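Local coordinates for protein cell death activator CIDE-3 (Mus musculus, PDB 4IKG) that transfers triacylglycerols between lipid droplets in white adipose tissue, promoting droplet fusion into a single large droplet, and homodimerises through its CIDE-N domain, at residues Glu59-Leu64 with Thr68-Leu73. Sequence-based numbering, arbitrary orientation.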
ATOM      1  N   GLU A  59      -0.468   0.287  13.878  1.00 57.29           N
ATOM      2  CA  GLU A  59      -1.483  -0.510  14.564  1.00 53.01           C
ATOM      3  C   GLU A  59      -2.646  -0.867  13.639  1.00 48.88           C
ATOM      4  O   GLU A  59      -3.057  -2.026  13.569  1.00 44.39           O
ATOM      5  CB  GLU A  59      -2.000   0.218  15.809  1.00 54.06           C
ATOM      6  CG  GLU A  59      -1.006   0.277  16.967  1.00 56.93           C
ATOM      7  CD  GLU A  59       0.187   1.168  16.684  1.00 62.85           C
ATOM      8  OE1 GLU A  59       0.032   2.147  15.924  1.00 64.27           O
ATOM      9  OE2 GLU A  59       1.281   0.883  17.217  1.00 65.56           O
ATOM     10  N   TYR A  60      -3.170   0.133  12.934  1.00 36.46           N
ATOM     11  CA  TYR A  60      -4.256  -0.080  11.977  1.00 33.89           C
ATOM     12  C   TYR A  60      -3.780  -0.931  10.808  1.00 32.99           C
ATOM     13  O   TYR A  60      -4.529  -1.752  10.281  1.00 29.69           O
ATOM     14  CB  TYR A  60      -4.792   1.257  11.460  1.00 36.59           C
ATOM     15  CG  TYR A  60      -6.024   1.149  10.588  1.00 34.59           C
ATOM     16  CD1 TYR A  60      -7.276   0.934  11.148  1.00 31.66           C
ATOM     17  CD2 TYR A  60      -5.938   1.280   9.207  1.00 35.83           C
ATOM     18  CE1 TYR A  60      -8.410   0.842  10.357  1.00 30.04           C
ATOM     19  CE2 TYR A  60      -7.066   1.189   8.406  1.00 34.24           C
ATOM     20  CZ  TYR A  60      -8.299   0.970   8.988  1.00 31.44           C
ATOM     21  OH  TYR A  60      -9.427   0.879   8.204  1.00 29.69           O
ATOM     22  N   PHE A  61      -2.527  -0.726  10.410  1.00 37.54           N
ATOM     23  CA  PHE A  61      -1.927  -1.482   9.316  1.00 37.31           C
ATOM     24  C   PHE A  61      -1.818  -2.957   9.678  1.00 34.06           C
ATOM     25  O   PHE A  61      -2.006  -3.832   8.832  1.00 31.83           O
ATOM     26  CB  PHE A  61      -0.547  -0.916   8.966  1.00 41.91           C
ATOM     27  CG  PHE A  61       0.247  -1.779   8.023  1.00 41.87           C
ATOM     28  CD1 PHE A  61      -0.030  -1.789   6.664  1.00 41.78           C
ATOM     29  CD2 PHE A  61       1.283  -2.572   8.495  1.00 42.36           C
ATOM     30  CE1 PHE A  61       0.706  -2.581   5.797  1.00 42.03           C
ATOM     31  CE2 PHE A  61       2.020  -3.363   7.631  1.00 42.58           C
ATOM     32  CZ  PHE A  61       1.731  -3.366   6.282  1.00 42.31           C
ATOM     33  N   GLN A  62      -1.517  -3.223  10.945  1.00 41.46           N
ATOM     34  CA  GLN A  62      -1.413  -4.593  11.432  1.00 37.15           C
ATOM     35  C   GLN A  62      -2.785  -5.216  11.677  1.00 36.09           C
ATOM     36  O   GLN A  62      -2.959  -6.427  11.537  1.00 32.81           O
ATOM     37  CB  GLN A  62      -0.576  -4.650  12.712  1.00 37.43           C
ATOM     38  CG  GLN A  62       0.915  -4.457  12.491  1.00 40.89           C
ATOM     39  CD  GLN A  62       1.526  -5.558  11.647  1.00 39.30           C
ATOM     40  OE1 GLN A  62       1.142  -6.723  11.752  1.00 35.91           O
ATOM     41  NE2 GLN A  62       2.482  -5.193  10.801  1.00 42.96           N
ATOM     42  N   ALA A  63      -3.756  -4.386  12.037  1.00 43.79           N
ATOM     43  CA  ALA A  63      -5.077  -4.882  12.407  1.00 40.28           C
ATOM     44  C   ALA A  63      -5.946  -5.236  11.203  1.00 39.25           C
ATOM     45  O   ALA A  63      -6.901  -6.002  11.331  1.00 39.52           O
ATOM     46  CB  ALA A  63      -5.787  -3.882  13.296  1.00 40.95           C
ATOM     47  N   LEU A  64      -5.620  -4.678  10.041  1.00 28.24           N
ATOM     48  CA  LEU A  64      -6.387  -4.941   8.827  1.00 26.78           C
ATOM     49  C   LEU A  64      -6.317  -6.418   8.440  1.00 25.05           C
ATOM     50  O   LEU A  64      -5.348  -7.106   8.758  1.00 24.69           O
ATOM     51  CB  LEU A  64      -5.897  -4.060   7.674  1.00 29.36           C
ATOM     52  CG  LEU A  64      -6.268  -2.576   7.732  1.00 31.80           C
ATOM     53  CD1 LEU A  64      -5.519  -1.786   6.669  1.00 35.52           C
ATOM     54  CD2 LEU A  64      -7.771  -2.387   7.579  1.00 29.95           C
ATOM     55  N   THR A  68      -6.702  -7.859   2.665  1.00 22.32           N
ATOM     56  CA  THR A  68      -6.956  -6.446   2.394  1.00 22.99           C
ATOM     57  C   THR A  68      -6.188  -5.961   1.167  1.00 25.97           C
ATOM     58  O   THR A  68      -4.966  -6.107   1.092  1.00 27.59           O
ATOM     59  CB  THR A  68      -6.576  -5.558   3.597  1.00 25.57           C
ATOM     60  OG1 THR A  68      -7.382  -5.907   4.729  1.00 22.70           O
ATOM     61  CG2 THR A  68      -6.786  -4.089   3.264  1.00 28.91           C
ATOM     62  N   MET A  69      -6.909  -5.385   0.208  1.00 40.29           N
ATOM     63  CA  MET A  69      -6.276  -4.828  -0.981  1.00 43.78           C
ATOM     64  C   MET A  69      -5.879  -3.377  -0.740  1.00 49.58           C
ATOM     65  O   MET A  69      -6.733  -2.522  -0.487  1.00 50.29           O
ATOM     66  CB  MET A  69      -7.209  -4.924  -2.189  1.00 43.04           C
ATOM     67  CG  MET A  69      -6.599  -4.424  -3.490  1.00 47.80           C
ATOM     68  SD  MET A  69      -5.187  -5.405  -4.037  1.00 47.01           S
ATOM     69  CE  MET A  69      -5.974  -6.993  -4.308  1.00 41.60           C
ATOM     70  N   PHE A  70      -4.582  -3.099  -0.812  1.00 36.26           N
ATOM     71  CA  PHE A  70      -4.090  -1.744  -0.603  1.00 39.98           C
ATOM     72  C   PHE A  70      -3.972  -0.967  -1.905  1.00 44.63           C
ATOM     73  O   PHE A  70      -4.226  -1.493  -2.990  1.00 45.07           O
ATOM     74  CB  PHE A  70      -2.739  -1.760   0.110  1.00 40.90           C
ATOM     75  CG  PHE A  70      -2.798  -2.301   1.506  1.00 37.20           C
ATOM     76  CD1 PHE A  70      -3.154  -1.485   2.566  1.00 37.22           C
ATOM     77  CD2 PHE A  70      -2.496  -3.627   1.761  1.00 34.02           C
ATOM     78  CE1 PHE A  70      -3.209  -1.983   3.854  1.00 34.27           C
ATOM     79  CE2 PHE A  70      -2.550  -4.130   3.048  1.00 31.08           C
ATOM     80  CZ  PHE A  70      -2.908  -3.307   4.094  1.00 31.29           C
ATOM     81  N   MET A  71      -3.584   0.296  -1.778  1.00 49.22           N
ATOM     82  CA  MET A  71      -3.397   1.178  -2.916  1.00 54.29           C
ATOM     83  C   MET A  71      -2.423   2.281  -2.526  1.00 58.43           C
ATOM     84  O   MET A  71      -2.693   3.071  -1.617  1.00 58.42           O
ATOM     85  CB  MET A  71      -4.732   1.770  -3.362  1.00 54.68           C
ATOM     86  CG  MET A  71      -4.634   2.646  -4.598  1.00 60.07           C
ATOM     87  SD  MET A  71      -6.113   2.535  -5.622  1.00 59.90           S
ATOM     88  CE  MET A  71      -6.210   4.214  -6.240  1.00 66.06           C
ATOM     89  N   VAL A  72      -1.266   2.338  -3.163  1.00 57.24           N
ATOM     90  CA  VAL A  72      -0.287   3.326  -2.765  1.00 61.51           C
ATOM     91  C   VAL A  72      -0.581   4.615  -3.432  1.00 66.23           C
ATOM     92  O   VAL A  72      -0.929   4.653  -4.601  1.00 68.14           O
ATOM     93  CB  VAL A  72       1.136   2.997  -3.175  1.00 64.61           C
ATOM     94  CG1 VAL A  72       1.744   1.980  -2.263  1.00 61.17           C
ATOM     95  CG2 VAL A  72       1.192   2.571  -4.623  1.00 66.51           C
ATOM     96  N   LEU A  73      -0.411   5.679  -2.685  1.00 69.92           N
ATOM     97  CA  LEU A  73      -0.481   6.986  -3.284  1.00 75.22           C
ATOM     98  C   LEU A  73       0.889   7.611  -3.310  1.00 80.62           C
ATOM     99  O   LEU A  73       1.582   7.744  -2.314  1.00 80.80           O
ATOM    100  CB  LEU A  73      -1.437   7.879  -2.529  1.00 74.38           C
ATOM    101  CG  LEU A  73      -2.834   7.976  -3.074  1.00 72.83           C
ATOM    102  CD1 LEU A  73      -3.202   6.970  -4.142  1.00 71.21           C
ATOM    103  CD2 LEU A  73      -3.733   7.845  -1.885  1.00 68.10           C
TER
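F70 reaches from the strand toward the short helix and, with the outer end of its ring, meets F61 of that helix and L64 just past its end. L64 makes the tighter approach: its CD1 methyl lies 3.6 Å from F70 CE1 and 4.0 Å from F70 CZ, coming obliquely on the rim atoms. On F61 it is the CD1–CE1 side that touches, CE1 standing 4.1 Å from F70 CZ. The two phenyl planes are inclined by 39° with centroids 5.8 Å apart, an oblique pairing, and the side chains cross at roughly a right angle. F61 sets its CG anti to the backbone N (chi1 170°), which brings the end of the ring close to F70. L64, the first residue to leave helical geometry, instead turns CG opposite its carbonyl carbon (chi1 -73°); the extended second torsion then delivers CD1 to F70, while CG also lies over one face of the Y60 ring, near its rim.

In the ubiquitin-like CIDE-N fold this pairs helix 58-63 with strand 69-73, the central one of the mixed sheet and the next element after a short turn. C8 of the neighbouring strand 7-11 touches both phenylalanines, and V55 packs against F61 and L64, so the apolar cluster continues beyond the helix. R6 makes a cation-pi contact with the F61 ring and donates from NE to F61 O.

At the strand's entrance, T68 divides its side chain between two tasks. Its CG2 methyl sits 4.0 Å above one face of the F70 ring, displaced toward the rim. OG1 is hydrogen-bonded to A65 O in the intervening turn and passes 3.8 Å from L64 CB.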